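EKC/KEOPS complex subunit GON7 (Saccharomyces cerevisiae, PDB 4WXA) forms part of the EKC/KEOPS complex required for the t(6)A37 modification of tRNAs that read codons starting with adenine, where it likely supports the catalytic subunit KAE1. Local coordinates at residues Ala6-Pro11 with Glu83-Arg88. Sequence-based numbering, arbitrary orientation.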
loop_
_atom_site.group_PDB
_atom_site.type_symbol
_atom_site.label_atom_id
_atom_site.label_comp_id
_atom_site.label_asym_id
_atom_site.label_seq_id
_atom_site.Cartn_x
_atom_site.Cartn_y
_atom_site.Cartn_z
ATOM N N ALA D 6 1.644 7.744 -5.894
ATOM C CA ALA D 6 1.059 6.448 -5.981
ATOM C C ALA D 6 -0.066 6.391 -6.989
ATOM O O ALA D 6 -0.753 7.381 -7.207
ATOM C CB ALA D 6 0.552 6.065 -4.637
ATOM N N GLN D 7 -0.230 5.227 -7.614
ATOM C CA GLN D 7 -1.322 5.007 -8.540
ATOM C C GLN D 7 -2.040 3.661 -8.135
ATOM O O GLN D 7 -1.388 2.644 -7.857
ATOM C CB GLN D 7 -0.743 4.969 -9.944
ATOM C CG GLN D 7 -1.677 4.607 -11.086
ATOM C CD GLN D 7 -2.694 5.678 -11.390
ATOM O OE1 GLN D 7 -2.401 6.888 -11.347
ATOM N NE2 GLN D 7 -3.896 5.247 -11.708
ATOM N N TYR D 8 -3.361 3.695 -8.102
ATOM C CA TYR D 8 -4.197 2.535 -7.728
ATOM C C TYR D 8 -5.086 2.154 -8.865
ATOM O O TYR D 8 -5.600 2.987 -9.571
ATOM C CB TYR D 8 -5.081 2.874 -6.518
ATOM C CG TYR D 8 -6.246 1.923 -6.233
ATOM C CD1 TYR D 8 -7.486 2.120 -6.820
ATOM C CD2 TYR D 8 -6.100 0.851 -5.375
ATOM C CE1 TYR D 8 -8.547 1.263 -6.575
ATOM C CE2 TYR D 8 -7.136 -0.013 -5.126
ATOM C CZ TYR D 8 -8.365 0.212 -5.726
ATOM O OH TYR D 8 -9.399 -0.621 -5.499
ATOM N N SER D 9 -5.305 0.873 -9.012
ATOM C CA SER D 9 -6.115 0.370 -10.099
ATOM C C SER D 9 -6.991 -0.812 -9.600
ATOM O O SER D 9 -6.509 -1.649 -8.896
ATOM C CB SER D 9 -5.117 -0.091 -11.142
ATOM O OG SER D 9 -5.739 -0.590 -12.298
ATOM N N ALA D 10 -8.239 -0.898 -9.992
ATOM C CA ALA D 10 -9.120 -1.992 -9.555
ATOM C C ALA D 10 -10.015 -2.460 -10.682
ATOM O O ALA D 10 -10.303 -1.703 -11.589
ATOM C CB ALA D 10 -9.970 -1.527 -8.394
ATOM N N PRO D 11 -10.485 -3.703 -10.615
ATOM C CA PRO D 11 -11.129 -4.256 -11.794
ATOM C C PRO D 11 -12.499 -3.689 -12.071
ATOM O O PRO D 11 -13.057 -4.051 -13.073
ATOM C CB PRO D 11 -11.228 -5.771 -11.493
ATOM C CG PRO D 11 -11.044 -5.890 -10.036
ATOM C CD PRO D 11 -10.312 -4.699 -9.547
ATOM N N GLU D 83 -7.353 6.457 3.781
ATOM C CA GLU D 83 -8.642 7.096 3.607
ATOM C C GLU D 83 -9.377 6.554 2.354
ATOM O O GLU D 83 -10.520 6.174 2.414
ATOM C CB GLU D 83 -8.466 8.621 3.559
ATOM C CG GLU D 83 -9.758 9.433 3.443
ATOM N N PHE D 84 -8.689 6.476 1.232
ATOM C CA PHE D 84 -9.325 6.075 -0.017
ATOM C C PHE D 84 -9.840 4.632 0.040
ATOM O O PHE D 84 -10.903 4.319 -0.496
ATOM C CB PHE D 84 -8.333 6.252 -1.196
ATOM C CG PHE D 84 -8.841 5.708 -2.494
ATOM C CD1 PHE D 84 -9.723 6.420 -3.254
ATOM C CD2 PHE D 84 -8.445 4.446 -2.920
ATOM C CE1 PHE D 84 -10.202 5.892 -4.429
ATOM C CE2 PHE D 84 -8.937 3.908 -4.088
ATOM C CZ PHE D 84 -9.833 4.621 -4.838
ATOM N N LEU D 85 -9.057 3.746 0.650
ATOM C CA LEU D 85 -9.379 2.333 0.618
ATOM C C LEU D 85 -10.512 2.078 1.596
ATOM O O LEU D 85 -11.426 1.291 1.321
ATOM C CB LEU D 85 -8.156 1.479 0.938
ATOM C CG LEU D 85 -7.063 1.446 -0.147
ATOM C CD1 LEU D 85 -5.787 0.762 0.338
ATOM C CD2 LEU D 85 -7.580 0.727 -1.379
ATOM N N THR D 86 -10.459 2.762 2.730
ATOM C CA THR D 86 -11.497 2.620 3.723
ATOM C C THR D 86 -12.850 3.011 3.110
ATOM O O THR D 86 -13.811 2.248 3.186
ATOM C CB THR D 86 -11.155 3.429 4.982
ATOM O OG1 THR D 86 -9.941 2.908 5.516
ATOM C CG2 THR D 86 -12.263 3.299 6.044
ATOM N N GLY D 87 -12.883 4.169 2.454
ATOM C CA GLY D 87 -14.042 4.591 1.679
ATOM C C GLY D 87 -14.524 3.562 0.670
ATOM O O GLY D 87 -15.704 3.420 0.450
ATOM N N ARG D 88 -13.611 2.854 0.030
ATOM C CA ARG D 88 -14.017 1.865 -0.939
ATOM C C ARG D 88 -14.688 0.736 -0.221
ATOM O O ARG D 88 -15.622 0.167 -0.750
ATOM C CB ARG D 88 -12.841 1.305 -1.724
ATOM C CG ARG D 88 -12.080 2.326 -2.598
ATOM C CD ARG D 88 -12.534 2.287 -4.035
ATOM N NE ARG D 88 -12.237 1.012 -4.655
ATOM C CZ ARG D 88 -12.757 0.602 -5.807
ATOM N NH1 ARG D 88 -13.632 1.341 -6.484
ATOM N NH2 ARG D 88 -12.412 -0.572 -6.294
#
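Y8 points from its strand at the helix and meets F84, L85 and R88. F84 comes in edge first. Its CE2 lies over one face of the Y8 ring, 3.6 Å from Y8 CD1, and the two planes stand at 68°. The pair is a T-shaped stack with centroids 5.1 Å apart. With chi1 at 173°, F84 carries its CG away from the backbone N, and the ring extends toward Y8. L85 reaches the same ring obliquely, with its CD2 3.8 Å from Y8 CE2.

The contact joins the β-hairpin of strands 5-10 and 14-18 to the long helix 66-94. The axes of 6-10 and 83-88 run nearly parallel and come within 11.9 Å of each other. Strand 5-10 also pairs antiparallel with a strand of PCC1, so one sheet runs on across the subunit interface.

R88 approaches Y8 from the opposite direction. Two bends in its chain, at chi2 and chi3, bring the guanidinium to the Y8 hydroxyl, turned well out of the plane of the Y8 ring. R88 NH2 gives only a weak, bent hydrogen bond to Y8 OH (3.1 Å, 124°). NH2 also lies 3.4 Å from A10 CB, which meets the guanidinium obliquely. The stronger polar partners are acidic: D63 of PCC1 bonds to Y8 OH and forms a salt bridge with R88 NE, while D12 pairs with R88 NH1. A leucine in place of Y8 would probably leave the F84 edge without its ring face and D63 of PCC1 without its hydroxyl partner.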